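Local coordinates for protein mannitol dehydrogenase (Pseudomonas fluorescens, PDB 1LJ8) that binds NAD and probably catalyses the NAD-dependent interconversion of mannitol and fructose, as a long-chain dehydrogenase of the mannitol dehydrogenase family, at residues L306-Y315 against T321-Y330; A409-V417 against C434-I444. All coordinates share one frame; numbering follows the deposited sequence.

Contact 1 of 2, residues L306-Y315 against T321-Y330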
loop_
_atom_site.group_PDB
_atom_site.type_symbol
_atom_site.label_atom_id
_atom_site.label_comp_id
_atom_site.label_asym_id
_atom_site.label_seq_id
_atom_site.Cartn_x
_atom_site.Cartn_y
_atom_site.Cartn_z
ATOM N N LEU A 306 -14.825 -3.160 -6.149
ATOM C CA LEU A 306 -14.818 -4.296 -7.077
ATOM C C LEU A 306 -14.426 -5.645 -6.474
ATOM O O LEU A 306 -14.920 -6.732 -6.859
ATOM C CB LEU A 306 -13.778 -4.067 -8.183
ATOM C CG LEU A 306 -13.923 -2.852 -9.086
ATOM C CD1 LEU A 306 -12.645 -2.660 -9.977
ATOM C CD2 LEU A 306 -15.175 -3.131 -9.942
ATOM N N THR A 307 -13.517 -5.566 -5.527
ATOM C CA THR A 307 -12.860 -6.788 -5.068
ATOM C C THR A 307 -13.615 -7.817 -4.253
ATOM O O THR A 307 -13.436 -9.038 -4.473
ATOM C CB THR A 307 -11.531 -6.393 -4.387
ATOM O OG1 THR A 307 -10.602 -7.483 -4.552
ATOM C CG2 THR A 307 -11.705 -6.120 -2.871
ATOM N N TYR A 308 -14.482 -7.395 -3.350
ATOM C CA TYR A 308 -15.209 -8.380 -2.555
ATOM C C TYR A 308 -16.356 -8.944 -3.387
ATOM O O TYR A 308 -16.583 -10.152 -3.376
ATOM C CB TYR A 308 -15.689 -7.777 -1.225
ATOM C CG TYR A 308 -14.494 -7.318 -0.400
ATOM C CD1 TYR A 308 -14.297 -5.970 -0.136
ATOM C CD2 TYR A 308 -13.503 -8.245 0.042
ATOM C CE1 TYR A 308 -13.125 -5.518 0.561
ATOM C CE2 TYR A 308 -12.324 -7.798 0.727
ATOM C CZ TYR A 308 -12.161 -6.438 0.973
ATOM O OH TYR A 308 -11.014 -5.976 1.610
ATOM N N LEU A 309 -17.087 -8.071 -4.077
ATOM C CA LEU A 309 -18.124 -8.550 -4.980
ATOM C C LEU A 309 -17.516 -9.475 -6.032
ATOM O O LEU A 309 -18.114 -10.501 -6.375
ATOM C CB LEU A 309 -18.780 -7.373 -5.719
ATOM C CG LEU A 309 -19.628 -6.507 -4.791
ATOM C CD1 LEU A 309 -19.982 -5.201 -5.556
ATOM C CD2 LEU A 309 -20.910 -7.259 -4.394
ATOM N N GLY A 310 -16.332 -9.124 -6.541
ATOM C CA GLY A 310 -15.686 -9.935 -7.574
ATOM C C GLY A 310 -15.280 -11.299 -7.048
ATOM O O GLY A 310 -15.469 -12.313 -7.724
ATOM N N PHE A 311 -14.747 -11.328 -5.836
ATOM C CA PHE A 311 -14.322 -12.609 -5.257
ATOM C C PHE A 311 -15.560 -13.499 -5.037
ATOM O O PHE A 311 -15.537 -14.707 -5.292
ATOM C CB PHE A 311 -13.623 -12.383 -3.918
ATOM C CG PHE A 311 -12.458 -13.310 -3.692
ATOM C CD1 PHE A 311 -11.219 -13.019 -4.261
ATOM C CD2 PHE A 311 -12.609 -14.466 -2.931
ATOM C CE1 PHE A 311 -10.116 -13.899 -4.073
ATOM C CE2 PHE A 311 -11.514 -15.362 -2.722
ATOM C CZ PHE A 311 -10.271 -15.069 -3.299
ATOM N N LEU A 312 -16.634 -12.899 -4.541
ATOM C CA LEU A 312 -17.888 -13.641 -4.320
ATOM C C LEU A 312 -18.427 -14.205 -5.624
ATOM O O LEU A 312 -18.884 -15.353 -5.658
ATOM C CB LEU A 312 -18.951 -12.704 -3.711
ATOM C CG LEU A 312 -18.734 -12.440 -2.224
ATOM C CD1 LEU A 312 -19.646 -11.260 -1.845
ATOM C CD2 LEU A 312 -19.047 -13.685 -1.326
ATOM N N LYS A 313 -18.371 -13.416 -6.686
ATOM C CA LYS A 313 -18.865 -13.847 -7.987
ATOM C C LYS A 313 -17.995 -14.986 -8.540
ATOM O O LYS A 313 -18.443 -15.764 -9.403
ATOM C CB LYS A 313 -18.885 -12.666 -8.942
ATOM C CG LYS A 313 -19.418 -12.974 -10.333
ATOM C CD LYS A 313 -20.871 -13.553 -10.305
ATOM C CE LYS A 313 -21.311 -13.951 -11.725
ATOM N NZ LYS A 313 -22.728 -14.487 -11.722
ATOM N N GLY A 314 -16.781 -15.112 -8.008
ATOM C CA GLY A 314 -15.887 -16.165 -8.480
ATOM C C GLY A 314 -14.726 -15.622 -9.311
ATOM O O GLY A 314 -13.857 -16.406 -9.751
ATOM N N TYR A 315 -14.673 -14.317 -9.552
ATOM C CA TYR A 315 -13.546 -13.769 -10.326
ATOM C C TYR A 315 -12.319 -13.819 -9.435
ATOM O O TYR A 315 -12.443 -13.875 -8.187
ATOM C CB TYR A 315 -13.801 -12.319 -10.733
ATOM C CG TYR A 315 -14.989 -12.129 -11.641
ATOM C CD1 TYR A 315 -15.860 -11.056 -11.468
ATOM C CD2 TYR A 315 -15.217 -12.996 -12.709
ATOM C CE1 TYR A 315 -16.934 -10.848 -12.337
ATOM C CE2 TYR A 315 -16.290 -12.803 -13.588
ATOM C CZ TYR A 315 -17.144 -11.735 -13.391
ATOM O OH TYR A 315 -18.241 -11.605 -14.220
ATOM N N THR A 321 -13.042 -8.512 -13.530
ATOM C CA THR A 321 -14.171 -7.670 -13.143
ATOM C C THR A 321 -14.382 -6.591 -14.198
ATOM O O THR A 321 -15.515 -6.195 -14.462
ATOM C CB THR A 321 -13.981 -6.956 -11.764
ATOM O OG1 THR A 321 -12.951 -5.935 -11.860
ATOM C CG2 THR A 321 -13.667 -7.997 -10.678
HETATM N N MSE A 322 -13.311 -6.125 -14.846
HETATM C CA MSE A 322 -13.474 -5.100 -15.850
HETATM C C MSE A 322 -14.064 -5.673 -17.136
HETATM O O MSE A 322 -14.492 -4.873 -17.995
HETATM C CB MSE A 322 -12.148 -4.397 -16.164
HETATM C CG MSE A 322 -11.593 -3.590 -15.004
HETATM SE SE MSE A 322 -12.763 -2.045 -14.490
HETATM C CE MSE A 322 -13.658 -2.899 -13.222
ATOM N N ASN A 323 -14.071 -7.004 -17.269
ATOM C CA ASN A 323 -14.686 -7.633 -18.459
ATOM C C ASN A 323 -16.177 -7.909 -18.184
ATOM O O ASN A 323 -16.878 -8.455 -19.041
ATOM C CB ASN A 323 -13.961 -8.933 -18.862
ATOM C CG ASN A 323 -12.528 -8.660 -19.376
ATOM O OD1 ASN A 323 -12.241 -7.564 -19.859
ATOM N ND2 ASN A 323 -11.646 -9.647 -19.265
ATOM N N ASP A 324 -16.644 -7.528 -16.994
ATOM C CA ASP A 324 -18.063 -7.676 -16.623
ATOM C C ASP A 324 -18.676 -6.267 -16.678
ATOM O O ASP A 324 -18.401 -5.404 -15.819
ATOM C CB ASP A 324 -18.187 -8.267 -15.207
ATOM C CG ASP A 324 -19.634 -8.616 -14.856
ATOM O OD1 ASP A 324 -20.532 -7.841 -15.239
ATOM O OD2 ASP A 324 -19.870 -9.651 -14.198
ATOM N N PRO A 325 -19.536 -6.000 -17.679
ATOM C CA PRO A 325 -20.086 -4.653 -17.736
ATOM C C PRO A 325 -20.856 -4.167 -16.527
ATOM O O PRO A 325 -20.960 -2.965 -16.336
ATOM C CB PRO A 325 -20.961 -4.664 -19.019
ATOM C CG PRO A 325 -20.413 -5.823 -19.826
ATOM C CD PRO A 325 -20.045 -6.843 -18.780
ATOM N N LEU A 326 -21.399 -5.069 -15.716
ATOM C CA LEU A 326 -22.127 -4.607 -14.539
ATOM C C LEU A 326 -21.129 -4.069 -13.528
ATOM O O LEU A 326 -21.431 -3.115 -12.828
ATOM C CB LEU A 326 -22.899 -5.737 -13.896
ATOM C CG LEU A 326 -24.162 -6.292 -14.556
ATOM C CD1 LEU A 326 -24.644 -7.483 -13.744
ATOM C CD2 LEU A 326 -25.226 -5.194 -14.594
ATOM N N PHE A 327 -19.943 -4.687 -13.446
ATOM C CA PHE A 327 -18.922 -4.181 -12.503
ATOM C C PHE A 327 -18.391 -2.819 -12.967
ATOM O O PHE A 327 -18.154 -1.907 -12.134
ATOM C CB PHE A 327 -17.757 -5.185 -12.360
ATOM C CG PHE A 327 -18.043 -6.324 -11.422
ATOM C CD1 PHE A 327 -18.980 -7.299 -11.749
ATOM C CD2 PHE A 327 -17.360 -6.431 -10.188
ATOM C CE1 PHE A 327 -19.238 -8.360 -10.897
ATOM C CE2 PHE A 327 -17.615 -7.493 -9.323
ATOM C CZ PHE A 327 -18.549 -8.464 -9.671
ATOM N N VAL A 328 -18.158 -2.671 -14.278
ATOM C CA VAL A 328 -17.676 -1.397 -14.807
ATOM C C VAL A 328 -18.689 -0.309 -14.528
ATOM O O VAL A 328 -18.334 0.784 -14.095
ATOM C CB VAL A 328 -17.431 -1.483 -16.364
ATOM C CG1 VAL A 328 -16.944 -0.165 -16.902
ATOM C CG2 VAL A 328 -16.399 -2.589 -16.679
ATOM N N ALA A 329 -19.974 -0.596 -14.781
ATOM C CA ALA A 329 -21.030 0.415 -14.540
ATOM C C ALA A 329 -21.118 0.785 -13.056
ATOM O O ALA A 329 -21.307 1.963 -12.680
ATOM C CB ALA A 329 -22.375 -0.105 -15.045
ATOM N N TYR A 330 -21.009 -0.225 -12.206
ATOM C CA TYR A 330 -21.021 0.032 -10.756
ATOM C C TYR A 330 -19.835 0.915 -10.322
ATOM O O TYR A 330 -20.024 1.890 -9.572
ATOM C CB TYR A 330 -21.005 -1.316 -10.015
ATOM C CG TYR A 330 -20.854 -1.223 -8.501
ATOM C CD1 TYR A 330 -21.801 -0.573 -7.707
ATOM C CD2 TYR A 330 -19.767 -1.824 -7.875
ATOM C CE1 TYR A 330 -21.660 -0.536 -6.311
ATOM C CE2 TYR A 330 -19.610 -1.798 -6.495
ATOM C CZ TYR A 330 -20.561 -1.157 -5.717
ATOM O OH TYR A 330 -20.434 -1.149 -4.335
#
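Y315 and F327 meet edge-to-face: the CE1 edge of the tyrosine lies over one face of the phenylalanine, ring centroids 5.4 Å apart and planes at 68°. With its CG anti to the carbonyl carbon (chi1 -63°), Y315 carries its hydroxyl to D324, where OH donates to OD2 at 2.5 Å, the ring nearly perpendicular to the carboxylate and the oxygen approached from its anti side. The other oxygen, OD1, accepts from L326 N at 2.9 Å, so D324 N-caps helix 325-339 while holding the tyrosine. With an alanine in place of Y315, OD2 would probably lose this donor and F327 the edge over its face. F327 is a knob among L306, L309, G310 and K313; its CE2 edge reaches G310 N at 3.5 Å, near the ring plane. L306 crosses selenomethionine M322 at about a right angle, CD1 tight against CE, and L309 CD1 meets Y330 CE2 at 3.5 Å. A Schellman motif at G314 ends helix 289-313; after short helix 318-322, helix 325-339 runs antiparallel to it (164° between the axes of 306-313 and 325-330). In this C-terminal domain, helix 401-413 touches L309 and Y330, and helix 463-488 L309 and L326.

Contact 2 of 2, residues A409-V417 against C434-I444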
loop_
_atom_site.group_PDB
_atom_site.type_symbol
_atom_site.label_atom_id
_atom_site.label_comp_id
_atom_site.label_asym_id
_atom_site.label_seq_id
_atom_site.Cartn_x
_atom_site.Cartn_y
_atom_site.Cartn_z
ATOM N N ALA A 409 -20.689 -6.575 0.875
ATOM C CA ALA A 409 -19.925 -7.576 0.084
ATOM C C ALA A 409 -18.798 -8.128 0.958
ATOM O O ALA A 409 -18.533 -9.336 0.976
ATOM C CB ALA A 409 -19.331 -6.922 -1.195
ATOM N N TRP A 410 -18.102 -7.232 1.658
ATOM C CA TRP A 410 -17.018 -7.687 2.554
ATOM C C TRP A 410 -17.589 -8.624 3.629
ATOM O O TRP A 410 -16.985 -9.672 3.938
ATOM C CB TRP A 410 -16.346 -6.483 3.258
ATOM C CG TRP A 410 -15.161 -6.865 4.102
ATOM C CD1 TRP A 410 -14.044 -7.549 3.669
ATOM C CD2 TRP A 410 -14.919 -6.538 5.488
ATOM N NE1 TRP A 410 -13.121 -7.643 4.701
ATOM C CE2 TRP A 410 -13.627 -7.041 5.819
ATOM C CE3 TRP A 410 -15.651 -5.869 6.466
ATOM C CZ2 TRP A 410 -13.060 -6.894 7.100
ATOM C CZ3 TRP A 410 -15.090 -5.717 7.758
ATOM C CH2 TRP A 410 -13.799 -6.237 8.053
ATOM N N ALA A 411 -18.752 -8.259 4.193
ATOM C CA ALA A 411 -19.349 -9.074 5.243
ATOM C C ALA A 411 -19.632 -10.493 4.761
ATOM O O ALA A 411 -19.317 -11.486 5.464
ATOM C CB ALA A 411 -20.677 -8.422 5.789
ATOM N N LEU A 412 -20.201 -10.597 3.572
ATOM C CA LEU A 412 -20.547 -11.928 3.040
ATOM C C LEU A 412 -19.267 -12.658 2.646
ATOM O O LEU A 412 -19.127 -13.846 2.897
ATOM C CB LEU A 412 -21.486 -11.811 1.838
ATOM C CG LEU A 412 -22.013 -13.168 1.281
ATOM C CD1 LEU A 412 -22.722 -13.971 2.370
ATOM C CD2 LEU A 412 -22.961 -12.941 0.155
ATOM N N TYR A 413 -18.329 -11.917 2.079
ATOM C CA TYR A 413 -17.028 -12.467 1.663
ATOM C C TYR A 413 -16.300 -13.100 2.866
ATOM O O TYR A 413 -15.615 -14.130 2.718
ATOM C CB TYR A 413 -16.211 -11.324 1.068
ATOM C CG TYR A 413 -14.719 -11.523 1.156
ATOM C CD1 TYR A 413 -14.018 -12.132 0.109
ATOM C CD2 TYR A 413 -13.998 -11.057 2.263
ATOM C CE1 TYR A 413 -12.642 -12.264 0.162
ATOM C CE2 TYR A 413 -12.579 -11.183 2.322
ATOM C CZ TYR A 413 -11.929 -11.784 1.268
ATOM O OH TYR A 413 -10.543 -11.919 1.286
ATOM N N LEU A 414 -16.433 -12.501 4.051
ATOM C CA LEU A 414 -15.767 -13.036 5.254
ATOM C C LEU A 414 -16.225 -14.454 5.641
ATOM O O LEU A 414 -15.573 -15.127 6.455
ATOM C CB LEU A 414 -15.978 -12.112 6.450
ATOM C CG LEU A 414 -15.176 -10.804 6.337
ATOM C CD1 LEU A 414 -15.673 -9.769 7.365
ATOM C CD2 LEU A 414 -13.670 -11.098 6.534
ATOM N N LYS A 415 -17.346 -14.913 5.092
ATOM C CA LYS A 415 -17.782 -16.268 5.437
ATOM C C LYS A 415 -16.900 -17.314 4.744
ATOM O O LYS A 415 -16.971 -18.508 5.076
ATOM C CB LYS A 415 -19.275 -16.461 5.110
ATOM C CG LYS A 415 -20.175 -15.604 6.020
ATOM C CD LYS A 415 -21.682 -15.798 5.744
ATOM C CE LYS A 415 -22.323 -16.788 6.703
ATOM N NZ LYS A 415 -22.488 -16.193 8.071
ATOM N N GLY A 416 -16.081 -16.882 3.778
ATOM C CA GLY A 416 -15.123 -17.820 3.169
ATOM C C GLY A 416 -15.522 -18.798 2.066
ATOM O O GLY A 416 -14.803 -19.798 1.867
ATOM N N VAL A 417 -16.610 -18.537 1.345
ATOM C CA VAL A 417 -17.032 -19.421 0.253
ATOM C C VAL A 417 -17.660 -18.556 -0.827
ATOM O O VAL A 417 -18.491 -17.687 -0.522
ATOM C CB VAL A 417 -18.096 -20.489 0.678
ATOM C CG1 VAL A 417 -18.280 -21.503 -0.476
ATOM C CG2 VAL A 417 -17.647 -21.224 1.904
ATOM N N CYS A 434 -12.509 -10.846 12.430
ATOM C CA CYS A 434 -13.549 -10.440 11.467
ATOM C C CYS A 434 -14.517 -11.579 11.110
ATOM O O CYS A 434 -15.704 -11.356 10.980
ATOM C CB CYS A 434 -12.924 -9.862 10.185
ATOM S SG CYS A 434 -11.959 -8.306 10.494
ATOM N N GLN A 435 -14.015 -12.799 10.936
ATOM C CA GLN A 435 -14.916 -13.900 10.630
ATOM C C GLN A 435 -15.889 -14.104 11.786
ATOM O O GLN A 435 -17.055 -14.487 11.582
ATOM C CB GLN A 435 -14.113 -15.178 10.360
ATOM C CG GLN A 435 -13.369 -15.123 9.012
ATOM C CD GLN A 435 -13.055 -16.512 8.481
ATOM O OE1 GLN A 435 -12.295 -17.258 9.104
ATOM N NE2 GLN A 435 -13.654 -16.875 7.336
ATOM N N GLY A 436 -15.412 -13.841 13.001
ATOM C CA GLY A 436 -16.264 -13.978 14.172
ATOM C C GLY A 436 -17.487 -13.070 14.105
ATOM O O GLY A 436 -18.586 -13.476 14.469
ATOM N N LEU A 437 -17.301 -11.842 13.607
ATOM C CA LEU A 437 -18.374 -10.853 13.505
ATOM C C LEU A 437 -19.507 -11.288 12.566
ATOM O O LEU A 437 -20.616 -10.740 12.643
ATOM C CB LEU A 437 -17.811 -9.523 12.971
ATOM C CG LEU A 437 -16.596 -8.916 13.684
ATOM C CD1 LEU A 437 -15.938 -7.832 12.821
ATOM C CD2 LEU A 437 -17.065 -8.350 15.030
ATOM N N VAL A 438 -19.234 -12.222 11.657
ATOM C CA VAL A 438 -20.283 -12.646 10.730
ATOM C C VAL A 438 -20.775 -14.085 10.920
ATOM O O VAL A 438 -21.350 -14.674 10.018
ATOM C CB VAL A 438 -19.838 -12.433 9.254
ATOM C CG1 VAL A 438 -19.421 -10.996 9.055
ATOM C CG2 VAL A 438 -18.679 -13.369 8.890
ATOM N N SER A 439 -20.582 -14.623 12.115
ATOM C CA SER A 439 -21.012 -15.987 12.406
ATOM C C SER A 439 -22.553 -16.126 12.512
ATOM O O SER A 439 -23.108 -17.215 12.318
ATOM C CB SER A 439 -20.331 -16.458 13.691
ATOM O OG SER A 439 -20.777 -15.704 14.794
ATOM N N ASP A 440 -23.242 -15.025 12.773
ATOM C CA ASP A 440 -24.705 -15.038 12.895
ATOM C C ASP A 440 -25.274 -13.958 11.967
ATOM O O ASP A 440 -25.100 -12.765 12.252
ATOM C CB ASP A 440 -25.072 -14.712 14.339
ATOM C CG ASP A 440 -26.543 -14.954 14.653
ATOM O OD1 ASP A 440 -27.441 -14.470 13.916
ATOM O OD2 ASP A 440 -26.789 -15.620 15.674
ATOM N N ASP A 441 -25.950 -14.362 10.886
ATOM C CA ASP A 441 -26.502 -13.400 9.919
ATOM C C ASP A 441 -27.347 -12.328 10.578
ATOM O O ASP A 441 -27.266 -11.146 10.219
ATOM C CB ASP A 441 -27.402 -14.074 8.871
ATOM C CG ASP A 441 -26.661 -14.502 7.604
ATOM O OD1 ASP A 441 -27.368 -14.857 6.647
ATOM O OD2 ASP A 441 -25.411 -14.503 7.545
ATOM N N ALA A 442 -28.186 -12.735 11.528
ATOM C CA ALA A 442 -29.073 -11.771 12.193
ATOM C C ALA A 442 -28.343 -10.723 13.023
ATOM O O ALA A 442 -28.888 -9.645 13.291
ATOM C CB ALA A 442 -30.078 -12.503 13.077
ATOM N N LEU A 443 -27.117 -11.033 13.434
ATOM C CA LEU A 443 -26.381 -10.106 14.267
ATOM C C LEU A 443 -25.234 -9.375 13.563
ATOM O O LEU A 443 -24.502 -8.626 14.199
ATOM C CB LEU A 443 -25.833 -10.849 15.485
ATOM C CG LEU A 443 -26.871 -11.408 16.482
ATOM C CD1 LEU A 443 -26.139 -12.287 17.513
ATOM C CD2 LEU A 443 -27.588 -10.294 17.196
ATOM N N ILE A 444 -25.096 -9.572 12.257
ATOM C CA ILE A 444 -23.994 -8.949 11.527
ATOM C C ILE A 444 -24.008 -7.424 11.588
ATOM O O ILE A 444 -22.981 -6.803 11.873
ATOM C CB ILE A 444 -23.957 -9.451 10.054
ATOM C CG1 ILE A 444 -23.516 -10.912 10.050
ATOM C CG2 ILE A 444 -23.018 -8.564 9.180
ATOM C CD1 ILE A 444 -23.727 -11.638 8.723
#
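With its CG anti to the backbone N (chi1 -175°), W410 sends its six-membered ring to C434, while K415, bent at chi3 and chi4, curls its amine back to V438. These groups join the C-terminal end of helix 401-413 to helix 431-437 and the turn after it, within the all-helical part of the C-terminal domain. C434 SG lies 3.7 Å from W410 CH2, an oblique sulfur-aromatic contact. L414 packs beside it: CD1 sits over the indole face and CD2 meets C434 CB at 3.9 Å. V438 splits its methyls, CG1 against A411 O and CG2 between L414 CB and K415 CG, while A411 CB reaches I444 CG2. Polar bonds lie beside this apolar patch. Q435 NE2 donates to L414 O at 2.7 Å, N-H to acceptor angle 164°, with the oxygen almost in the amide plane; the bond takes up the L414 carbonyl, two residues ahead of G416, whose phi is positive. D441 OD2 makes a weak salt bridge to K415 NZ, and its stronger partner is Y473 OH, while OD1 pairs with R477. K415 NZ donates to V438 O at 2.7 Å, the C=O...N angle 175°.

How the contacts relate
Both contacts lie in the C-terminal domain, in series along the chain, with centres 20 Å apart and no helix in common. They nevertheless touch: Y308 CE2 of 306-315 comes within 3.4 Å of W410 CD1 of 409-417, and L309 CD2 packs on A409 CB, which places helix 401-413 between helix 289-313 and helix 431-437. Each is mainly buried, with seven buried residues, but fully exposed touching residues, K415 and S439, occur in contact 2, whereas the margin of contact 1 is at most partly exposed. Contact 1 is aromatic and aliphatic packing with one side-chain hydrogen bond; in contact 2, Q435 and K415 bond to backbone carbonyls in the turns, beside a weak salt bridge.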